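Local structure of 4-alpha-glucanotransferase (Streptococcus agalactiae, 6M6T) at residues 31-36 with 42-47; 52-57 with 464-469; 73-78 with 83-88; 293-296 with 300-303; 370-375 with 406-411. The protein belongs to the 4-alpha-glucanotransferase (amylomaltase) family and is built on a TIM barrel that holds glycans in its pocket. One frame throughout, in Å; residues are numbered along the deposited sequence.

Contact 1. Residues 31-36 with 42-47; sequences AFVDFL and KFWQIL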
# COMPACT_ATOMS: atom_id res chain seq x y z
N ALA A 31 8.29 12.27 -14.01
CA ALA A 31 9.23 13.24 -13.45
C ALA A 31 9.85 12.70 -12.15
O ALA A 31 11.04 12.90 -11.90
CB ALA A 31 8.53 14.58 -13.21
N PHE A 32 9.05 12.02 -11.33
CA PHE A 32 9.56 11.42 -10.10
C PHE A 32 10.59 10.34 -10.40
O PHE A 32 11.61 10.24 -9.72
CB PHE A 32 8.42 10.85 -9.27
CG PHE A 32 8.81 10.57 -7.87
CD1 PHE A 32 8.89 11.60 -6.95
CD2 PHE A 32 9.13 9.29 -7.45
CE1 PHE A 32 9.28 11.36 -5.66
CE2 PHE A 32 9.51 9.05 -6.15
CZ PHE A 32 9.57 10.09 -5.25
N VAL A 33 10.33 9.51 -11.42
CA VAL A 33 11.37 8.57 -11.85
C VAL A 33 12.63 9.32 -12.25
O VAL A 33 13.74 8.98 -11.82
CB VAL A 33 10.85 7.68 -13.00
CG1 VAL A 33 11.76 6.48 -13.22
CG2 VAL A 33 9.44 7.22 -12.73
N ASP A 34 12.47 10.34 -13.11
CA ASP A 34 13.59 11.17 -13.56
C ASP A 34 14.39 11.68 -12.37
O ASP A 34 15.64 11.69 -12.39
CB ASP A 34 13.06 12.35 -14.39
CG ASP A 34 12.76 11.98 -15.86
OD1 ASP A 34 13.43 11.08 -16.42
OD2 ASP A 34 11.85 12.61 -16.46
N PHE A 35 13.69 12.07 -11.30
CA PHE A 35 14.36 12.58 -10.11
C PHE A 35 15.07 11.47 -9.36
O PHE A 35 16.11 11.71 -8.72
CB PHE A 35 13.35 13.30 -9.22
CG PHE A 35 13.58 13.08 -7.76
CD1 PHE A 35 14.55 13.80 -7.09
CD2 PHE A 35 12.83 12.16 -7.04
CE1 PHE A 35 14.78 13.60 -5.74
CE2 PHE A 35 13.06 11.95 -5.67
CZ PHE A 35 14.03 12.66 -5.03
N LEU A 36 14.53 10.25 -9.40
CA LEU A 36 15.20 9.16 -8.71
C LEU A 36 16.51 8.80 -9.40
O LEU A 36 17.52 8.51 -8.74
CB LEU A 36 14.29 7.94 -8.60
CG LEU A 36 13.07 8.15 -7.70
CD1 LEU A 36 12.23 6.86 -7.46
CD2 LEU A 36 13.53 8.75 -6.41
N LYS A 42 17.87 3.69 -6.11
CA LYS A 42 17.57 2.37 -6.64
C LYS A 42 16.09 2.05 -6.58
O LYS A 42 15.55 1.46 -7.52
CB LYS A 42 18.36 1.29 -5.90
CG LYS A 42 18.10 -0.12 -6.38
CD LYS A 42 19.19 -0.62 -7.29
CE LYS A 42 18.99 -2.10 -7.61
NZ LYS A 42 18.82 -2.84 -6.35
N PHE A 43 15.40 2.48 -5.52
CA PHE A 43 14.06 2.00 -5.25
C PHE A 43 13.07 3.14 -5.11
O PHE A 43 13.39 4.21 -4.57
CB PHE A 43 14.02 1.13 -3.97
CG PHE A 43 14.84 -0.12 -4.08
CD1 PHE A 43 14.55 -1.08 -5.04
CD2 PHE A 43 15.92 -0.33 -3.25
CE1 PHE A 43 15.32 -2.22 -5.16
CE2 PHE A 43 16.70 -1.48 -3.36
CZ PHE A 43 16.41 -2.42 -4.32
N TRP A 44 11.85 2.89 -5.61
CA TRP A 44 10.65 3.67 -5.31
C TRP A 44 9.72 2.73 -4.56
O TRP A 44 9.25 1.73 -5.14
CB TRP A 44 9.98 4.19 -6.60
CG TRP A 44 8.84 5.14 -6.38
CD1 TRP A 44 8.33 5.52 -5.19
CD2 TRP A 44 8.09 5.86 -7.39
NE1 TRP A 44 7.30 6.41 -5.37
CE2 TRP A 44 7.14 6.65 -6.71
CE3 TRP A 44 8.14 5.91 -8.79
CZ2 TRP A 44 6.25 7.47 -7.38
CZ3 TRP A 44 7.23 6.72 -9.44
CH2 TRP A 44 6.30 7.49 -8.74
N GLN A 45 9.47 3.01 -3.28
CA GLN A 45 8.46 2.27 -2.53
C GLN A 45 7.15 3.04 -2.57
O GLN A 45 7.10 4.22 -2.18
CB GLN A 45 8.88 2.02 -1.09
CG GLN A 45 7.93 1.06 -0.33
CD GLN A 45 8.56 0.46 0.93
OE1 GLN A 45 9.73 0.70 1.25
NE2 GLN A 45 7.78 -0.33 1.64
N ILE A 46 6.09 2.39 -3.04
CA ILE A 46 4.75 2.94 -3.00
C ILE A 46 3.92 2.18 -1.96
O ILE A 46 4.37 1.17 -1.38
CB ILE A 46 4.08 2.91 -4.39
CG1 ILE A 46 4.12 1.49 -4.95
CG2 ILE A 46 4.79 3.87 -5.36
CD1 ILE A 46 3.00 1.15 -5.90
N LEU A 47 2.71 2.67 -1.71
CA LEU A 47 1.69 1.97 -0.91
C LEU A 47 0.99 0.98 -1.83
O LEU A 47 1.41 0.74 -2.96
CB LEU A 47 0.78 3.00 -0.25
CG LEU A 47 1.47 3.96 0.72
CD1 LEU A 47 0.51 4.34 1.82
CD2 LEU A 47 2.76 3.42 1.33
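Phe32, on the helix that carries residues 31-36, lies against the indole of Trp44, and this pair is the dense part of the contact. Phe32 CD2 sits over the centre of one indole face and comes within 3.4 Å of Trp44 CE2. The two rings are neither stacked nor edge-to-face: the Phe32 ring and the six-membered ring of Trp44 are tilted by 43°, with centroids 4.4 Å apart. Both side chains are swung out from their backbones in the same way, CG opposite the backbone N (chi1 -164° for Phe32, -173° for Trp44), which directs both rings between helix and strand, whose axes here approach to 9.8 Å. Ile46 CG2 lies over the opposite indole face, toward its rim. The packing thins around this core. Leu36 CD1 reaches the base of the tryptophan, 3.6 Å from Trp44 CB, while Val33 touches the far end of the indole, its CG2 4.0 Å from Trp44 CZ3. Looser still is the start of strand 43-45, where the CB atoms of Phe43 and of the partly exposed Lys42 point away from the helix. The indole N-H is satisfied outside the two segments, by the carbonyl of Met11. The contact belongs to a beta-alpha-beta unit of the barrel: helix 27-38 links parallel strands 6-10 and 43-45, Phe32 and Leu36 also pack on Val9, and Val33 leans on helix 182-208.

Contact 2. Residues 52-57 with 464-469; sequences TSFGDS and NTVGGN. With AC1 (4,6-dideoxy-4-{[(1S,4R,5S,6S)-4,5,6-trihydroxy-3-(hydroxymethyl)cyclohex-2-en-1-yl]amino}-alpha-D-glucopyranose), chain I.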
# COMPACT_ATOMS: atom_id res chain seq x y z
N THR A 52 -10.05 1.63 -2.68
CA THR A 52 -10.26 2.16 -1.34
C THR A 52 -11.74 2.34 -1.04
O THR A 52 -12.57 2.48 -1.94
CB THR A 52 -9.55 3.49 -1.16
OG1 THR A 52 -10.29 4.49 -1.88
CG2 THR A 52 -8.15 3.41 -1.72
N SER A 53 -12.04 2.40 0.26
CA SER A 53 -13.35 2.51 0.88
C SER A 53 -13.47 3.84 1.62
O SER A 53 -12.68 4.77 1.39
CB SER A 53 -13.60 1.33 1.82
OG SER A 53 -14.99 1.12 2.03
N PHE A 54 -14.50 3.97 2.45
CA PHE A 54 -14.55 5.07 3.41
C PHE A 54 -13.31 5.03 4.29
O PHE A 54 -12.84 3.96 4.70
CB PHE A 54 -15.84 4.99 4.26
CG PHE A 54 -15.90 6.02 5.37
CD1 PHE A 54 -16.35 7.31 5.13
CD2 PHE A 54 -15.48 5.70 6.67
CE1 PHE A 54 -16.39 8.26 6.15
CE2 PHE A 54 -15.52 6.65 7.70
CZ PHE A 54 -15.97 7.93 7.44
N GLY A 55 -12.75 6.21 4.59
CA GLY A 55 -11.51 6.30 5.34
C GLY A 55 -10.26 6.34 4.49
O GLY A 55 -9.22 6.82 4.96
N ASP A 56 -10.34 5.84 3.25
CA ASP A 56 -9.35 6.01 2.20
C ASP A 56 -8.08 5.16 2.41
O ASP A 56 -7.05 5.39 1.76
CB ASP A 56 -9.02 7.50 2.01
CG ASP A 56 -10.30 8.36 1.87
OD1 ASP A 56 -11.22 7.93 1.13
OD2 ASP A 56 -10.38 9.46 2.49
N SER A 57 -8.16 4.15 3.28
CA SER A 57 -7.08 3.20 3.49
C SER A 57 -6.98 2.21 2.34
O SER A 57 -8.00 1.66 1.91
CB SER A 57 -7.31 2.46 4.81
OG SER A 57 -6.60 1.23 4.85
N ASN A 464 -5.19 3.57 13.86
CA ASN A 464 -6.34 3.45 14.75
C ASN A 464 -7.14 4.76 14.85
O ASN A 464 -7.72 5.06 15.90
CB ASN A 464 -5.92 2.96 16.14
CG ASN A 464 -6.99 2.18 16.83
OD1 ASN A 464 -7.54 1.22 16.28
ND2 ASN A 464 -7.32 2.60 18.05
N THR A 465 -7.15 5.55 13.77
CA THR A 465 -8.06 6.67 13.60
C THR A 465 -8.60 6.64 12.17
O THR A 465 -8.17 5.82 11.35
CB THR A 465 -7.40 8.03 13.89
OG1 THR A 465 -6.35 8.27 12.94
CG2 THR A 465 -6.82 8.11 15.31
N VAL A 466 -9.56 7.51 11.88
CA VAL A 466 -10.01 7.72 10.51
C VAL A 466 -9.91 9.18 10.06
O VAL A 466 -9.81 9.43 8.84
CB VAL A 466 -11.45 7.19 10.31
CG1 VAL A 466 -11.71 6.94 8.82
CG2 VAL A 466 -11.68 5.91 11.11
N GLY A 467 -9.93 10.15 10.96
CA GLY A 467 -9.72 11.52 10.57
C GLY A 467 -8.38 11.78 9.90
O GLY A 467 -7.31 11.42 10.43
N GLY A 468 -8.43 12.38 8.70
CA GLY A 468 -7.29 13.02 8.06
C GLY A 468 -6.06 12.17 7.85
O GLY A 468 -4.98 12.49 8.37
N ASN A 469 -6.21 11.10 7.07
CA ASN A 469 -5.15 10.14 6.80
C ASN A 469 -5.07 9.91 5.30
O ASN A 469 -6.08 9.93 4.61
CB ASN A 469 -5.40 8.79 7.54
CG ASN A 469 -5.04 8.83 9.03
OD1 ASN A 469 -3.93 9.16 9.41
ND2 ASN A 469 -6.00 8.49 9.87
C1 AC1 I . -4.36 0.24 8.75
O2 AC1 I . -3.89 1.50 10.81
C2 AC1 I . -4.84 1.31 9.75
C4A AC1 I . -12.08 0.78 10.99
C3 AC1 I . -6.18 0.96 10.35
O3 AC1 I . -6.50 2.04 11.20
C4 AC1 I . -7.21 0.78 9.21
N4A AC1 I . -8.63 0.55 9.61
C5 AC1 I . -6.69 -0.40 8.40
O5 AC1 I . -5.43 -0.05 7.80
C6 AC1 I . -7.70 -0.76 7.32
C1B AC1 I . -9.53 1.73 9.77
C2B AC1 I . -9.87 1.85 11.24
O2B AC1 I . -8.67 1.90 12.03
C3B AC1 I . -10.69 0.60 11.62
O3B AC1 I . -10.80 0.47 13.05
O4 AC1 I . -12.94 -0.38 11.18
C5B AC1 I . -11.96 1.12 9.62
C7B AC1 I . -10.75 1.60 9.06
C6B AC1 I . -13.26 0.99 8.79
O6B AC1 I . -14.21 0.14 9.47
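Val466 packs its CG1 against the backbone of Gly55, 3.5 Å from Gly55 CA, in a small apolar contact. The same methyl lies 4.0 Å from Phe54 CE2, approaching the ring obliquely while the two side chains cross at about a right angle. Phe54 and Gly55 are the central pair of a type II turn from Ser53 to Asp56, closed by Asp56 N to Ser53 O; the positive phi of Gly55 (92°) fits the third place of such a turn. In the second segment Asn469 ND2 donates to Thr465 OG1 at 3.1 Å, with the acceptor in the amide plane, linking residues four apart in the loop. Ligand contacts come from both segments and are weak: Ser57 OG to AC1 O5 at 3.4 Å, and Asn464 N to AC1 O3 at 3.3 Å. Ser57 and Asn464, one from each loop, both belong to the glycan pocket; the first loop follows strand 43-45, the second lies between helices 448-451 and 481-493 in the chain.

Contact 3. Residues 73-78 with 83-88; sequences DFDLLT and ISKDDY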
# COMPACT_ATOMS: atom_id res chain seq x y z
N ASP A 73 -4.81 8.62 -15.02
CA ASP A 73 -4.47 9.98 -15.40
C ASP A 73 -5.36 10.42 -16.55
O ASP A 73 -5.43 9.75 -17.59
CB ASP A 73 -3.00 10.11 -15.81
CG ASP A 73 -2.61 11.55 -16.11
OD1 ASP A 73 -2.82 12.43 -15.23
OD2 ASP A 73 -2.11 11.78 -17.22
N PHE A 74 -6.01 11.57 -16.37
CA PHE A 74 -6.83 12.11 -17.44
C PHE A 74 -5.99 12.57 -18.63
O PHE A 74 -6.43 12.46 -19.77
CB PHE A 74 -7.69 13.25 -16.90
CG PHE A 74 -8.77 12.80 -15.98
CD1 PHE A 74 -9.16 11.46 -15.94
CD2 PHE A 74 -9.41 13.70 -15.14
CE1 PHE A 74 -10.16 11.04 -15.09
CE2 PHE A 74 -10.40 13.28 -14.28
CZ PHE A 74 -10.78 11.94 -14.26
N ASP A 75 -4.77 13.07 -18.38
CA ASP A 75 -3.95 13.58 -19.48
C ASP A 75 -3.49 12.45 -20.40
O ASP A 75 -3.58 12.56 -21.63
CB ASP A 75 -2.75 14.35 -18.93
CG ASP A 75 -3.13 15.69 -18.30
OD1 ASP A 75 -4.02 16.38 -18.85
OD2 ASP A 75 -2.55 16.04 -17.25
N LEU A 76 -2.97 11.37 -19.81
CA LEU A 76 -2.61 10.21 -20.61
C LEU A 76 -3.79 9.70 -21.42
O LEU A 76 -3.62 9.19 -22.54
CB LEU A 76 -2.07 9.11 -19.70
CG LEU A 76 -0.56 9.13 -19.44
CD1 LEU A 76 -0.18 7.96 -18.55
CD2 LEU A 76 0.20 9.08 -20.76
N LEU A 77 -5.00 9.86 -20.87
CA LEU A 77 -6.23 9.42 -21.51
C LEU A 77 -6.64 10.35 -22.64
O LEU A 77 -7.22 9.90 -23.64
CB LEU A 77 -7.37 9.34 -20.49
CG LEU A 77 -7.59 8.05 -19.72
CD1 LEU A 77 -9.01 8.06 -19.20
CD2 LEU A 77 -7.30 6.84 -20.59
N THR A 78 -6.38 11.65 -22.49
CA THR A 78 -6.63 12.60 -23.56
C THR A 78 -5.71 12.33 -24.74
O THR A 78 -6.17 12.22 -25.88
CB THR A 78 -6.44 14.03 -23.05
OG1 THR A 78 -7.56 14.38 -22.21
CG2 THR A 78 -6.32 15.03 -24.21
N ILE A 83 -10.78 10.91 -24.25
CA ILE A 83 -11.42 12.15 -23.84
C ILE A 83 -10.68 13.31 -24.51
O ILE A 83 -9.67 13.11 -25.19
CB ILE A 83 -11.44 12.31 -22.31
CG1 ILE A 83 -10.17 11.74 -21.67
CG2 ILE A 83 -12.66 11.63 -21.72
CD1 ILE A 83 -9.98 12.15 -20.21
N SER A 84 -11.19 14.52 -24.32
CA SER A 84 -10.49 15.78 -24.53
C SER A 84 -10.34 16.45 -23.17
O SER A 84 -10.79 15.94 -22.14
CB SER A 84 -11.25 16.67 -25.52
OG SER A 84 -12.01 17.66 -24.85
N LYS A 85 -9.68 17.62 -23.14
CA LYS A 85 -9.44 18.30 -21.87
C LYS A 85 -10.44 19.40 -21.56
O LYS A 85 -10.39 19.95 -20.45
CB LYS A 85 -7.97 18.82 -21.78
CG LYS A 85 -7.50 19.90 -22.71
CD LYS A 85 -5.99 20.14 -22.44
CE LYS A 85 -5.23 18.83 -22.37
NZ LYS A 85 -3.77 19.06 -22.30
N ASP A 86 -11.33 19.75 -22.50
CA ASP A 86 -12.49 20.54 -22.07
C ASP A 86 -13.51 19.69 -21.25
O ASP A 86 -14.65 20.10 -20.93
CB ASP A 86 -13.17 21.19 -23.29
CG ASP A 86 -12.78 22.68 -23.47
OD1 ASP A 86 -12.40 23.34 -22.47
OD2 ASP A 86 -12.88 23.21 -24.60
N ASP A 87 -13.06 18.47 -20.91
CA ASP A 87 -13.78 17.54 -20.06
C ASP A 87 -13.29 17.56 -18.61
O ASP A 87 -14.06 17.20 -17.71
CB ASP A 87 -13.63 16.12 -20.62
CG ASP A 87 -14.29 15.95 -21.99
OD1 ASP A 87 -15.07 16.85 -22.39
OD2 ASP A 87 -14.02 14.93 -22.66
N TYR A 88 -12.05 17.97 -18.36
CA TYR A 88 -11.57 18.07 -16.99
C TYR A 88 -10.77 19.33 -16.70
O TYR A 88 -10.37 19.52 -15.55
CB TYR A 88 -10.73 16.85 -16.61
CG TYR A 88 -9.57 16.57 -17.54
CD1 TYR A 88 -9.79 16.07 -18.82
CD2 TYR A 88 -8.26 16.79 -17.13
CE1 TYR A 88 -8.74 15.80 -19.66
CE2 TYR A 88 -7.21 16.52 -17.96
CZ TYR A 88 -7.46 16.03 -19.23
OH TYR A 88 -6.40 15.77 -20.06
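Tyr88 OH is held between two side chains of the helix, Asp75 and Thr78. It donates to Asp75 OD1 at 2.7 Å, meeting that oxygen on its anti side and 28° out of the carboxylate plane. Thr78 OG1 is 2.8 Å from Tyr88 OH, and both helix oxygens lie at the edge of the phenol ring, near its plane. Phe74 covers one face of the ring: its CB stands over the centre, 3.5 Å from the centroid of the Tyr88 ring, a CH-pi contact. The Phe74 ring turns its edge toward the same phenol, planes 63° apart. CG of Tyr88 is placed between its backbone N and carbonyl carbon (chi1 55°), which puts the ring alongside helix 74-78, against Phe74, Asp75 and Thr78. That helix is capped by Asp73, whose OD2 accepts from Leu76 N at 2.8 Å, and it is followed by a tight return of the chain in which Thr78 and Ile83 come close, with a CA-H...O contact from Thr78 CA to Ile83 O. Ile83 CD1 packs against the helix, 3.8 Å from Leu77 CB and near the carbonyl O of Phe74. Lys85 is a more distant partner, its NZ 4.4 Å from Asp75 OD1, beyond salt-bridge range. In the returning chain Ser84 N donates to Asp87 OD2. Phe74 and Ile83 both continue onto Val112 of helix 105-122, while Leu77 meets Phe194 of helix 182-208.

Contact 4. Residues 293-296 with 300-303; sequences LRID and GFSD. With ASO (1,5-anhydro-D-glucitol), chain B.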
# COMPACT_ATOMS: atom_id res chain seq x y z
N LEU A 293 8.35 -7.15 -3.61
CA LEU A 293 7.09 -7.18 -2.88
C LEU A 293 7.35 -7.12 -1.38
O LEU A 293 8.20 -7.84 -0.85
CB LEU A 293 6.29 -8.44 -3.21
CG LEU A 293 4.85 -8.48 -2.71
CD1 LEU A 293 3.93 -7.64 -3.63
CD2 LEU A 293 4.37 -9.93 -2.59
N ARG A 294 6.58 -6.28 -0.70
CA ARG A 294 6.68 -6.05 0.73
C ARG A 294 5.41 -6.57 1.37
O ARG A 294 4.34 -5.96 1.22
CB ARG A 294 6.87 -4.56 1.00
CG ARG A 294 6.75 -4.16 2.45
CD ARG A 294 5.90 -2.92 2.59
NE ARG A 294 6.22 -2.12 3.78
CZ ARG A 294 5.38 -1.88 4.78
NH1 ARG A 294 5.80 -1.14 5.81
NH2 ARG A 294 4.14 -2.38 4.77
N ILE A 295 5.49 -7.71 2.05
CA ILE A 295 4.30 -8.28 2.66
C ILE A 295 4.08 -7.60 4.01
O ILE A 295 4.92 -7.66 4.90
CB ILE A 295 4.37 -9.81 2.79
CG1 ILE A 295 3.06 -10.34 3.38
CG2 ILE A 295 5.53 -10.27 3.64
CD1 ILE A 295 1.76 -9.70 2.80
N ASP A 296 2.95 -6.90 4.14
CA ASP A 296 2.65 -6.18 5.36
C ASP A 296 2.35 -7.16 6.48
O ASP A 296 1.90 -8.28 6.24
CB ASP A 296 1.45 -5.24 5.17
CG ASP A 296 1.23 -4.33 6.36
OD1 ASP A 296 2.23 -4.06 7.05
OD2 ASP A 296 0.10 -3.88 6.64
N GLY A 300 1.43 -11.64 11.29
CA GLY A 300 0.19 -12.35 11.01
C GLY A 300 0.37 -13.71 10.37
O GLY A 300 -0.60 -14.47 10.33
N PHE A 301 1.57 -14.03 9.87
CA PHE A 301 1.81 -15.36 9.32
C PHE A 301 2.36 -16.33 10.36
O PHE A 301 2.40 -17.53 10.09
CB PHE A 301 2.75 -15.26 8.11
CG PHE A 301 2.10 -14.57 6.95
CD1 PHE A 301 1.31 -15.28 6.06
CD2 PHE A 301 2.22 -13.19 6.79
CE1 PHE A 301 0.67 -14.64 5.01
CE2 PHE A 301 1.59 -12.54 5.73
CZ PHE A 301 0.82 -13.27 4.84
N SER A 302 2.75 -15.85 11.54
CA SER A 302 3.11 -16.72 12.65
C SER A 302 1.99 -16.83 13.67
O SER A 302 1.61 -17.94 14.07
CB SER A 302 4.40 -16.23 13.31
OG SER A 302 4.15 -15.14 14.20
N ASP A 303 1.45 -15.70 14.11
CA ASP A 303 0.42 -15.62 15.14
C ASP A 303 -0.35 -14.33 14.88
O ASP A 303 0.24 -13.25 15.00
CB ASP A 303 1.02 -15.60 16.55
CG ASP A 303 1.61 -16.93 16.99
OD1 ASP A 303 0.83 -17.91 17.10
OD2 ASP A 303 2.84 -16.99 17.28
C1 ASO B . -0.58 -3.20 7.74
C2 ASO B . -0.46 -1.66 7.71
C3 ASO B . -1.40 -1.04 8.76
C4 ASO B . -2.84 -1.49 8.44
C5 ASO B . -2.91 -2.99 8.44
C6 ASO B . -4.26 -3.41 7.88
O2 ASO B . 0.89 -1.25 7.93
O3 ASO B . -1.29 0.43 8.72
O4 ASO B . -3.79 -0.95 9.39
O5 ASO B . -1.97 -3.54 7.51
O6 ASO B . -4.12 -4.61 7.10
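Strand residue Ile295 and loop residue Phe301 face each other although their backbones stay well apart: the closest CA atoms, those of Asp296 and Gly300, are 8.7 Å from one another. The side chain of Ile295 starts toward residues 300-303, that of the next residue, Asp296, away from them. Ile295 CG1 bears on the phenylalanine ring obliquely, 3.5 Å from Phe301 CE2, the two side chains arriving from opposite directions. CG1 lies opposite the backbone N (chi1 -177°), which extends the isoleucine toward the ring. Strand 292-295 is one of the parallel strands of the TIM barrel, and Asp296 follows directly at its C-terminal end, where such barrels carry their active sites. There Asp296 OD2 is covalently bound to C1 of ASO, at 1.5 Å, and ASO O2 donates a weak bond of 3.2 Å to Asp296 OD1. Asp397 OD2 is also hydrogen-bonded to ASO. On the loop side, Trp279 and Phe328 meet the Phe301 ring edge-to-face, and Leu355 of helix 350-359 packs on it.

Contact 5. Residues 370-375 with 406-411; sequences GFYDTT and ENLTVE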
# COMPACT_ATOMS: atom_id res chain seq x y z
N GLY A 370 13.86 3.45 18.12
CA GLY A 370 15.11 3.00 18.69
C GLY A 370 15.88 4.03 19.49
O GLY A 370 17.07 3.84 19.75
N PHE A 371 15.23 5.12 19.89
CA PHE A 371 15.85 6.11 20.76
C PHE A 371 14.99 6.40 21.97
O PHE A 371 15.31 7.32 22.74
CB PHE A 371 16.15 7.42 20.00
CG PHE A 371 17.22 7.29 18.94
CD1 PHE A 371 18.55 7.16 19.29
CD2 PHE A 371 16.89 7.27 17.60
CE1 PHE A 371 19.53 7.02 18.34
CE2 PHE A 371 17.87 7.14 16.64
CZ PHE A 371 19.18 7.01 17.01
N TYR A 372 13.88 5.67 22.16
CA TYR A 372 13.08 5.82 23.36
C TYR A 372 13.77 5.26 24.60
O TYR A 372 13.37 5.57 25.72
CB TYR A 372 11.72 5.12 23.21
CG TYR A 372 10.85 5.75 22.16
CD1 TYR A 372 10.48 7.07 22.25
CD2 TYR A 372 10.40 5.00 21.07
CE1 TYR A 372 9.69 7.65 21.28
CE2 TYR A 372 9.62 5.57 20.09
CZ TYR A 372 9.27 6.89 20.20
OH TYR A 372 8.48 7.47 19.23
N ASP A 373 14.79 4.44 24.42
CA ASP A 373 15.52 3.86 25.54
C ASP A 373 16.97 4.33 25.43
O ASP A 373 17.74 3.83 24.60
CB ASP A 373 15.39 2.34 25.51
CG ASP A 373 16.53 1.64 26.18
OD1 ASP A 373 17.25 2.27 27.00
OD2 ASP A 373 16.72 0.45 25.89
N THR A 374 17.35 5.28 26.30
CA THR A 374 18.67 5.90 26.29
C THR A 374 19.79 4.96 26.72
O THR A 374 20.94 5.41 26.78
CB THR A 374 18.69 7.14 27.20
OG1 THR A 374 17.91 6.89 28.37
CG2 THR A 374 18.12 8.33 26.49
N THR A 375 19.50 3.69 27.07
CA THR A 375 20.58 2.76 27.38
C THR A 375 21.32 2.33 26.12
O THR A 375 22.48 1.90 26.21
CB THR A 375 20.07 1.49 28.09
OG1 THR A 375 19.19 0.76 27.21
CG2 THR A 375 19.35 1.83 29.40
N GLU A 406 9.63 16.14 18.20
CA GLU A 406 8.96 16.94 19.23
C GLU A 406 8.69 16.11 20.47
O GLU A 406 8.93 16.57 21.59
CB GLU A 406 7.64 17.50 18.71
CG GLU A 406 7.61 17.90 17.25
CD GLU A 406 6.51 18.91 16.98
OE1 GLU A 406 5.92 19.42 17.97
OE2 GLU A 406 6.23 19.19 15.79
N ASN A 407 8.19 14.89 20.30
CA ASN A 407 7.64 14.12 21.41
C ASN A 407 8.69 13.24 22.07
O ASN A 407 8.49 12.04 22.27
CB ASN A 407 6.46 13.30 20.91
CG ASN A 407 5.46 14.17 20.21
OD1 ASN A 407 5.08 15.23 20.73
ND2 ASN A 407 5.03 13.75 19.03
N LEU A 408 9.81 13.85 22.42
CA LEU A 408 10.91 13.17 23.07
C LEU A 408 11.20 13.84 24.41
O LEU A 408 11.21 15.08 24.51
CB LEU A 408 12.16 13.19 22.18
CG LEU A 408 12.46 12.11 21.13
CD1 LEU A 408 11.21 11.65 20.39
CD2 LEU A 408 13.57 12.57 20.12
N THR A 409 11.36 13.00 25.43
CA THR A 409 12.01 13.43 26.66
C THR A 409 13.21 14.30 26.33
O THR A 409 14.04 13.92 25.50
CB THR A 409 12.49 12.20 27.42
OG1 THR A 409 11.52 11.14 27.32
CG2 THR A 409 12.81 12.50 28.89
N VAL A 410 13.32 15.48 26.98
CA VAL A 410 14.49 16.28 26.65
C VAL A 410 15.78 15.55 27.00
O VAL A 410 16.83 15.85 26.42
CB VAL A 410 14.41 17.65 27.31
CG1 VAL A 410 15.32 18.63 26.55
CG2 VAL A 410 12.98 18.19 27.31
N GLU A 411 15.73 14.55 27.89
CA GLU A 411 16.87 13.64 28.02
C GLU A 411 16.98 12.72 26.79
O GLU A 411 18.08 12.44 26.32
CB GLU A 411 16.78 12.83 29.32
CG GLU A 411 16.19 11.42 29.22
CD GLU A 411 16.56 10.52 30.41
OE1 GLU A 411 16.15 9.34 30.42
OE2 GLU A 411 17.26 10.99 31.34
O HOH W 1 15.12 7.68 28.29
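A single water molecule joins Thr374 to Glu411, whose own oxygens, Thr374 OG1 and Glu411 OE1, stay 3.6 Å apart. The water donates to Glu411 OE1 at 2.9 Å and is hydrogen-bonded to Thr374 OG1 at the same length. Thr374 presents its hydroxyl from between the backbone N and carbonyl carbon (chi1 39°), and Glu411, extended beyond CG, crosses it at about a right angle. The second touch is apolar and loose: Leu408 CD1 approaches the Tyr372 ring obliquely, 4.4 Å from Tyr372 CE1. Each segment has its own turn. In the loop after strand 363-366, Asp373 OD1 accepts from Thr375 N at 2.7 Å, an Asx turn that brackets Thr374; the N-H comes from above the carboxylate plane, 40° out of it. In the other segment Asn407 is the centre of an inverse gamma turn, and Thr409 takes the N-cap place of helix 410-419. The side chain of Thr409 makes no capping bond, but its backbone N donates to Gln412 OE1. Glu411 therefore stands in the first turn of the helix, whose N-terminal end would probably favour its negative charge. Tyr372 also meets Phe254, a residue of the glycan pocket, edge-to-face, and its carbonyl receives a weak bond from Gln412. Phe371 turns its ring from the 406-411 segment and packs edge-to-face with Tyr419, farther along the same helix.

Contacts 1 and 4 reach the same parallel sheet of the barrel and touch directly, Gln45 NE2 lying 3.2 Å from Arg294 NE in plain packing. Contact 4 carries the residue covalently bound to ASO. Contact 2 shares a glycan pocket with Asp296, since its AC1 is bonded to the ASO that Asp296 holds; the two contact centres are about 22 Å apart, nearest atoms about 9 Å. Contact 5 lies near other bound groups without touching them: the Tyr372 side chain is about 7 Å from GLC and about 8 Å from an AC1. Contact 3 is remote from these sites: its centre is about 39 Å from that of contact 4, across the middle of the chain.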